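Local coordinates for protein VlsE1 (Borreliella burgdorferi, PDB 1L8W) that is a variable surface lipoprotein of the Lyme disease spirochaete, probably serving evasion of the host immune response through antigenic switching, at residues 208-219 and 300-311; 159-167 and 224-232. One frame throughout, in Å; residues are numbered along the deposited sequence.

Contact 1. Residues 208-219 and 300-311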
loop_
_atom_site.group_PDB
_atom_site.type_symbol
_atom_site.label_atom_id
_atom_site.label_comp_id
_atom_site.label_asym_id
_atom_site.label_seq_id
_atom_site.Cartn_x
_atom_site.Cartn_y
_atom_site.Cartn_z
ATOM N N ALA A 208 4.936 -6.025 17.223
ATOM C CA ALA A 208 3.647 -5.795 16.577
ATOM C C ALA A 208 3.129 -4.427 16.981
ATOM O O ALA A 208 2.410 -3.782 16.222
ATOM C CB ALA A 208 2.639 -6.871 16.981
ATOM N N SER A 209 3.490 -3.996 18.188
ATOM C CA SER A 209 3.075 -2.690 18.683
ATOM C C SER A 209 3.865 -1.623 17.922
ATOM O O SER A 209 3.345 -0.548 17.608
ATOM C CB SER A 209 3.342 -2.592 20.189
ATOM O OG SER A 209 2.740 -1.444 20.765
ATOM N N LYS A 210 5.117 -1.941 17.615
ATOM C CA LYS A 210 5.997 -1.045 16.872
ATOM C C LYS A 210 5.438 -0.824 15.472
ATOM O O LYS A 210 5.420 0.305 14.969
ATOM C CB LYS A 210 7.403 -1.647 16.778
ATOM C CG LYS A 210 8.106 -1.837 18.135
ATOM C CD LYS A 210 8.126 -0.534 18.927
ATOM C CE LYS A 210 8.907 -0.663 20.232
ATOM N NZ LYS A 210 10.381 -0.730 20.003
ATOM N N ALA A 211 4.968 -1.910 14.856
ATOM C CA ALA A 211 4.397 -1.850 13.510
ATOM C C ALA A 211 3.136 -1.008 13.509
ATOM O O ALA A 211 2.916 -0.217 12.591
ATOM C CB ALA A 211 4.087 -3.261 13.000
ATOM N N ALA A 212 2.296 -1.180 14.525
ATOM C CA ALA A 212 1.085 -0.383 14.597
ATOM C C ALA A 212 1.429 1.092 14.889
ATOM O O ALA A 212 0.806 2.000 14.345
ATOM C CB ALA A 212 0.160 -0.935 15.666
ATOM N N GLY A 213 2.429 1.323 15.740
ATOM C CA GLY A 213 2.828 2.683 16.078
ATOM C C GLY A 213 3.332 3.436 14.866
ATOM O O GLY A 213 2.980 4.594 14.649
ATOM N N ALA A 214 4.158 2.765 14.066
ATOM C CA ALA A 214 4.714 3.341 12.851
ATOM C C ALA A 214 3.578 3.767 11.921
ATOM O O ALA A 214 3.608 4.856 11.336
ATOM C CB ALA A 214 5.617 2.308 12.154
ATOM N N VAL A 215 2.577 2.903 11.788
ATOM C CA VAL A 215 1.421 3.183 10.944
ATOM C C VAL A 215 0.571 4.315 11.533
ATOM O O VAL A 215 0.021 5.135 10.796
ATOM C CB VAL A 215 0.535 1.911 10.780
ATOM C CG1 VAL A 215 -0.803 2.261 10.113
ATOM C CG2 VAL A 215 1.275 0.874 9.968
ATOM N N SER A 216 0.468 4.372 12.854
ATOM C CA SER A 216 -0.339 5.417 13.477
ATOM C C SER A 216 0.292 6.790 13.327
ATOM O O SER A 216 -0.417 7.794 13.205
ATOM C CB SER A 216 -0.553 5.134 14.967
ATOM O OG SER A 216 0.657 5.271 15.697
ATOM N N ALA A 217 1.623 6.815 13.323
ATOM C CA ALA A 217 2.412 8.044 13.227
ATOM C C ALA A 217 2.492 8.715 11.858
ATOM O O ALA A 217 3.171 9.735 11.709
ATOM C CB ALA A 217 3.824 7.768 13.732
ATOM N N VAL A 218 1.815 8.159 10.857
ATOM C CA VAL A 218 1.852 8.742 9.516
ATOM C C VAL A 218 0.475 8.753 8.854
ATOM O O VAL A 218 -0.385 7.933 9.174
ATOM C CB VAL A 218 2.843 7.977 8.613
ATOM C CG1 VAL A 218 4.249 8.062 9.199
ATOM C CG2 VAL A 218 2.405 6.520 8.472
ATOM N N SER A 219 0.259 9.692 7.936
ATOM C CA SER A 219 -1.024 9.779 7.259
ATOM C C SER A 219 -1.002 8.868 6.027
ATOM O O SER A 219 0.021 8.260 5.710
ATOM C CB SER A 219 -1.319 11.240 6.867
ATOM O OG SER A 219 -0.484 11.697 5.807
ATOM N N ALA A 300 -2.429 -6.951 17.167
ATOM C CA ALA A 300 -1.665 -5.741 16.906
ATOM C C ALA A 300 -1.130 -5.652 15.481
ATOM O O ALA A 300 -1.248 -4.617 14.832
ATOM C CB ALA A 300 -0.516 -5.635 17.897
ATOM N N ILE A 301 -0.524 -6.723 14.985
ATOM C CA ILE A 301 0.007 -6.654 13.633
ATOM C C ILE A 301 -1.125 -6.609 12.602
ATOM O O ILE A 301 -1.023 -5.946 11.573
ATOM C CB ILE A 301 0.939 -7.842 13.322
ATOM C CG1 ILE A 301 1.466 -7.707 11.890
ATOM C CG2 ILE A 301 0.191 -9.144 13.471
ATOM C CD1 ILE A 301 2.091 -6.337 11.596
ATOM N N LYS A 302 -2.201 -7.322 12.896
ATOM C CA LYS A 302 -3.373 -7.364 12.031
ATOM C C LYS A 302 -3.967 -5.953 11.930
ATOM O O LYS A 302 -4.323 -5.488 10.849
ATOM C CB LYS A 302 -4.391 -8.344 12.627
ATOM C CG LYS A 302 -5.620 -8.605 11.801
ATOM C CD LYS A 302 -6.544 -9.600 12.506
ATOM C CE LYS A 302 -7.868 -9.783 11.751
ATOM N NZ LYS A 302 -8.666 -8.514 11.699
ATOM N N GLY A 303 -4.048 -5.268 13.063
ATOM C CA GLY A 303 -4.600 -3.928 13.070
ATOM C C GLY A 303 -3.757 -2.967 12.261
ATOM O O GLY A 303 -4.284 -2.074 11.597
ATOM N N ALA A 304 -2.442 -3.162 12.306
ATOM C CA ALA A 304 -1.504 -2.302 11.596
ATOM C C ALA A 304 -1.572 -2.479 10.089
ATOM O O ALA A 304 -1.663 -1.506 9.339
ATOM C CB ALA A 304 -0.078 -2.576 12.088
ATOM N N ALA A 305 -1.504 -3.728 9.648
ATOM C CA ALA A 305 -1.550 -4.047 8.230
ATOM C C ALA A 305 -2.848 -3.510 7.651
ATOM O O ALA A 305 -2.864 -2.886 6.586
ATOM C CB ALA A 305 -1.468 -5.570 8.033
ATOM N N GLU A 306 -3.940 -3.746 8.369
ATOM C CA GLU A 306 -5.246 -3.280 7.919
ATOM C C GLU A 306 -5.307 -1.761 7.897
ATOM O O GLU A 306 -5.769 -1.166 6.917
ATOM C CB GLU A 306 -6.341 -3.881 8.802
ATOM C CG GLU A 306 -6.519 -5.382 8.548
ATOM C CD GLU A 306 -7.446 -6.056 9.530
ATOM O OE1 GLU A 306 -8.240 -5.350 10.201
ATOM O OE2 GLU A 306 -7.389 -7.301 9.621
ATOM N N SER A 307 -4.840 -1.116 8.958
ATOM C CA SER A 307 -4.853 0.344 8.955
ATOM C C SER A 307 -3.927 0.873 7.864
ATOM O O SER A 307 -4.262 1.832 7.177
ATOM C CB SER A 307 -4.423 0.895 10.311
ATOM O OG SER A 307 -5.451 0.691 11.254
ATOM N N ALA A 308 -2.761 0.249 7.709
ATOM C CA ALA A 308 -1.818 0.679 6.679
ATOM C C ALA A 308 -2.484 0.636 5.301
ATOM O O ALA A 308 -2.387 1.583 4.519
ATOM C CB ALA A 308 -0.577 -0.210 6.682
ATOM N N VAL A 309 -3.155 -0.467 4.994
ATOM C CA VAL A 309 -3.802 -0.556 3.695
ATOM C C VAL A 309 -4.997 0.398 3.567
ATOM O O VAL A 309 -5.145 1.073 2.549
ATOM C CB VAL A 309 -4.230 -1.998 3.374
ATOM C CG1 VAL A 309 -5.042 -2.565 4.519
ATOM C CG2 VAL A 309 -5.030 -2.015 2.081
ATOM N N ARG A 310 -5.838 0.478 4.592
ATOM C CA ARG A 310 -6.975 1.388 4.533
ATOM C C ARG A 310 -6.501 2.829 4.325
ATOM O O ARG A 310 -7.158 3.601 3.626
ATOM C CB ARG A 310 -7.814 1.306 5.811
ATOM C CG ARG A 310 -8.679 0.058 5.944
ATOM C CD ARG A 310 -9.694 0.213 7.067
ATOM N NE ARG A 310 -9.067 0.250 8.386
ATOM C CZ ARG A 310 -9.055 -0.769 9.242
ATOM N NH1 ARG A 310 -9.642 -1.916 8.929
ATOM N NH2 ARG A 310 -8.455 -0.640 10.412
ATOM N N LYS A 311 -5.371 3.198 4.934
ATOM C CA LYS A 311 -4.845 4.557 4.780
ATOM C C LYS A 311 -4.342 4.805 3.354
ATOM O O LYS A 311 -4.605 5.858 2.765
ATOM C CB LYS A 311 -3.698 4.830 5.772
ATOM C CG LYS A 311 -4.135 5.101 7.204
ATOM C CD LYS A 311 -2.958 5.596 8.071
ATOM C CE LYS A 311 -3.458 6.046 9.447
ATOM N NZ LYS A 311 -2.371 6.620 10.284
#
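A208 and A300 meet methyl to methyl, CB to CB at 3.5 Å, where helices 208-216 and 300-311 run in the same direction, 24° apart, with axes approaching to 7.9 Å. Small side chains permit that spacing: A304 CB comes closest to main chain, 3.5 Å from A212 CA, with the A212 methyl also touching it. I301 turns its CD1 to A211 CB at 3.9 Å and also touches L193 and F287. One turn on, V215 has CG1 anti to its backbone N (chi1 170°), which splits its branches: CG1 sits 3.7 Å from A308 N and beside S307 CB, while CG2 rests on A308 CB at 3.9 Å. K311 supplies the polar end. Its chain, extended beyond CG, carries NZ to two carbonyls, V215 O at 2.9 Å and V218 O at 2.6 Å. NZ approaches V218 O nearly in line with the C=O bond (C=O...N 166°); at V215 O it is tilted out of the carbonyl plane. One ammonium thus ties the last turn of helix 208-216 to the link before S219, the N-cap of helix 220-230. The shallow crossing and the 208, 212, 215 spacing are consistent with i±3/i±4 ridges-into-grooves packing of parallel helices.

Contact 2. Residues 159-167 and 224-232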
loop_
_atom_site.group_PDB
_atom_site.type_symbol
_atom_site.label_atom_id
_atom_site.label_comp_id
_atom_site.label_asym_id
_atom_site.label_seq_id
_atom_site.Cartn_x
_atom_site.Cartn_y
_atom_site.Cartn_z
ATOM N N ILE A 159 2.229 -3.941 -7.514
ATOM C CA ILE A 159 1.295 -3.112 -6.774
ATOM C C ILE A 159 1.904 -1.723 -6.613
ATOM O O ILE A 159 1.215 -0.715 -6.772
ATOM C CB ILE A 159 0.962 -3.750 -5.405
ATOM C CG1 ILE A 159 0.117 -5.011 -5.630
ATOM C CG2 ILE A 159 0.191 -2.771 -4.518
ATOM C CD1 ILE A 159 -0.263 -5.725 -4.353
ATOM N N ALA A 160 3.203 -1.678 -6.324
ATOM C CA ALA A 160 3.909 -0.407 -6.155
ATOM C C ALA A 160 3.926 0.399 -7.461
ATOM O O ALA A 160 3.606 1.595 -7.480
ATOM C CB ALA A 160 5.337 -0.665 -5.679
ATOM N N LYS A 161 4.287 -0.264 -8.556
ATOM C CA LYS A 161 4.351 0.401 -9.843
ATOM C C LYS A 161 2.980 0.916 -10.232
ATOM O O LYS A 161 2.854 2.006 -10.795
ATOM C CB LYS A 161 4.880 -0.555 -10.913
ATOM C CG LYS A 161 4.924 0.051 -12.302
ATOM C CD LYS A 161 5.536 -0.915 -13.296
ATOM C CE LYS A 161 5.583 -0.316 -14.694
ATOM N NZ LYS A 161 6.211 -1.252 -15.664
ATOM N N GLY A 162 1.949 0.132 -9.933
ATOM C CA GLY A 162 0.602 0.557 -10.259
ATOM C C GLY A 162 0.310 1.843 -9.514
ATOM O O GLY A 162 -0.182 2.812 -10.086
ATOM N N ILE A 163 0.628 1.844 -8.223
ATOM C CA ILE A 163 0.415 3.013 -7.380
ATOM C C ILE A 163 1.214 4.212 -7.888
ATOM O O ILE A 163 0.711 5.329 -7.904
ATOM C CB ILE A 163 0.792 2.710 -5.920
ATOM C CG1 ILE A 163 -0.195 1.693 -5.347
ATOM C CG2 ILE A 163 0.798 3.994 -5.101
ATOM C CD1 ILE A 163 -0.010 1.405 -3.882
ATOM N N LYS A 164 2.455 3.984 -8.311
ATOM C CA LYS A 164 3.262 5.075 -8.848
ATOM C C LYS A 164 2.589 5.639 -10.103
ATOM O O LYS A 164 2.495 6.858 -10.274
ATOM C CB LYS A 164 4.677 4.599 -9.197
ATOM C CG LYS A 164 5.543 5.704 -9.823
ATOM C CD LYS A 164 7.018 5.327 -9.876
ATOM C CE LYS A 164 7.348 4.480 -11.088
ATOM N NZ LYS A 164 7.382 5.278 -12.349
ATOM N N GLU A 165 2.119 4.752 -10.978
ATOM C CA GLU A 165 1.445 5.173 -12.207
ATOM C C GLU A 165 0.175 5.958 -11.894
ATOM O O GLU A 165 -0.137 6.954 -12.553
ATOM C CB GLU A 165 1.109 3.952 -13.073
ATOM C CG GLU A 165 2.237 3.532 -14.028
ATOM C CD GLU A 165 2.145 2.078 -14.474
ATOM O OE1 GLU A 165 1.022 1.572 -14.683
ATOM O OE2 GLU A 165 3.211 1.440 -14.633
ATOM N N ILE A 166 -0.559 5.512 -10.883
ATOM C CA ILE A 166 -1.786 6.196 -10.508
ATOM C C ILE A 166 -1.474 7.618 -10.054
ATOM O O ILE A 166 -2.072 8.580 -10.528
ATOM C CB ILE A 166 -2.500 5.462 -9.365
ATOM C CG1 ILE A 166 -3.160 4.181 -9.894
ATOM C CG2 ILE A 166 -3.518 6.387 -8.721
ATOM C CD1 ILE A 166 -3.790 3.317 -8.806
ATOM N N VAL A 167 -0.516 7.728 -9.138
ATOM C CA VAL A 167 -0.104 9.011 -8.586
ATOM C C VAL A 167 0.444 9.966 -9.644
ATOM O O VAL A 167 0.173 11.161 -9.594
ATOM C CB VAL A 167 0.955 8.811 -7.467
ATOM C CG1 VAL A 167 1.368 10.168 -6.880
ATOM C CG2 VAL A 167 0.381 7.901 -6.370
ATOM N N LEU A 224 1.604 6.719 0.990
ATOM C CA LEU A 224 1.444 6.666 -0.457
ATOM C C LEU A 224 2.728 7.155 -1.121
ATOM O O LEU A 224 3.259 6.509 -2.023
ATOM C CB LEU A 224 0.281 7.562 -0.896
ATOM C CG LEU A 224 -0.750 7.024 -1.899
ATOM C CD1 LEU A 224 -1.483 8.199 -2.532
ATOM C CD2 LEU A 224 -0.076 6.199 -2.977
ATOM N N SER A 225 3.225 8.302 -0.661
ATOM C CA SER A 225 4.444 8.891 -1.202
ATOM C C SER A 225 5.632 7.942 -1.037
ATOM O O SER A 225 6.432 7.762 -1.958
ATOM C CB SER A 225 4.732 10.228 -0.506
ATOM O OG SER A 225 5.801 10.918 -1.134
ATOM N N ALA A 226 5.749 7.333 0.139
ATOM C CA ALA A 226 6.845 6.400 0.390
ATOM C C ALA A 226 6.816 5.230 -0.603
ATOM O O ALA A 226 7.863 4.717 -0.994
ATOM C CB ALA A 226 6.776 5.871 1.831
ATOM N N ILE A 227 5.620 4.805 -1.008
ATOM C CA ILE A 227 5.515 3.700 -1.960
ATOM C C ILE A 227 5.869 4.186 -3.363
ATOM O O ILE A 227 6.532 3.492 -4.128
ATOM C CB ILE A 227 4.094 3.081 -1.963
ATOM C CG1 ILE A 227 3.818 2.399 -0.611
ATOM C CG2 ILE A 227 3.976 2.065 -3.104
ATOM C CD1 ILE A 227 2.366 1.923 -0.415
ATOM N N VAL A 228 5.431 5.391 -3.695
ATOM C CA VAL A 228 5.728 5.972 -4.998
ATOM C C VAL A 228 7.248 6.085 -5.202
ATOM O O VAL A 228 7.771 5.722 -6.261
ATOM C CB VAL A 228 5.094 7.364 -5.118
ATOM C CG1 VAL A 228 5.472 7.995 -6.437
ATOM C CG2 VAL A 228 3.579 7.255 -4.995
ATOM N N THR A 229 7.951 6.584 -4.186
ATOM C CA THR A 229 9.405 6.747 -4.247
ATOM C C THR A 229 10.072 5.386 -4.348
ATOM O O THR A 229 11.006 5.187 -5.124
ATOM C CB THR A 229 9.941 7.455 -2.975
ATOM O OG1 THR A 229 9.304 8.728 -2.833
ATOM C CG2 THR A 229 11.446 7.660 -3.053
ATOM N N ALA A 230 9.586 4.446 -3.549
ATOM C CA ALA A 230 10.129 3.102 -3.540
ATOM C C ALA A 230 10.090 2.474 -4.930
ATOM O O ALA A 230 11.053 1.845 -5.353
ATOM C CB ALA A 230 9.356 2.250 -2.560
ATOM N N ALA A 231 8.975 2.650 -5.633
ATOM C CA ALA A 231 8.805 2.088 -6.969
ATOM C C ALA A 231 9.887 2.561 -7.933
ATOM O O ALA A 231 10.136 1.928 -8.959
ATOM C CB ALA A 231 7.424 2.452 -7.521
ATOM N N ASP A 232 10.528 3.678 -7.602
ATOM C CA ASP A 232 11.574 4.229 -8.449
ATOM C C ASP A 232 12.974 3.764 -8.058
ATOM O O ASP A 232 13.939 4.031 -8.768
ATOM C CB ASP A 232 11.494 5.757 -8.443
ATOM C CG ASP A 232 10.332 6.278 -9.271
ATOM O OD1 ASP A 232 10.401 6.164 -10.512
ATOM O OD2 ASP A 232 9.342 6.785 -8.689
HETATM O O HOH W 1 9.987 4.208 -12.733
#
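The D232 carboxylate is the flat side-chain group here, and K164 comes to it from one side: CD, CE and NZ all lie off its plane on the same side, with CD 3.5 Å from D232 CG, the side chains crossing at about a right angle. The setting is a steep helix-on-helix crossing in a mainly helical fold, 108° between helices 159-167 and 224-230, with axes 8.3 Å apart at closest. V228 O, off the carboxylate plane on the same side as K164, stands 3.1 Å from D232 OD2; both are acceptors, so the pair is not bonded and may slightly disfavour the negative charge. The rest is aliphatic. V167 and V228 reach toward each other tip to tip, CG2 to CG2 at 3.5 Å, and L224 slides past V167 in the opposite direction. I163 sends CD1 to I227 CG2, while A160 takes I227 CG2 and A231 CB against its methyl. Helix 294-333 covers this layer through A315, I316 and L319. Bends at chi3 (83°) and chi4 (75°) lead the K164 chain past the carboxylate. Its salt bridge is long, NZ to D232 OD1 3.6 Å; a water spans the pair, accepting from K164 NZ at 2.8 Å and donating to D232 OD1 at 3.0 Å.

Overall arrangement
Both contacts are partly buried, with half of the touching residues of each in the buried class, and their centres lie about 19 Å apart. Contact 1 pairs nearly parallel helices, contact 2 steeply crossed ones. The short link 217-219 joins them: it leaves helix 205-216 of contact 1 and leads into helix 220-230 of contact 2. Helix 294-333 is a partner in contact 1 and, further along, packs on I163, V167 and L224 of contact 2; helix 269-281 touches both. Contact 1 places a lysine directly on main-chain carbonyls, whereas contact 2 has a long salt bridge, supplemented by a water, at the exposed D232, beside a core of branched aliphatics.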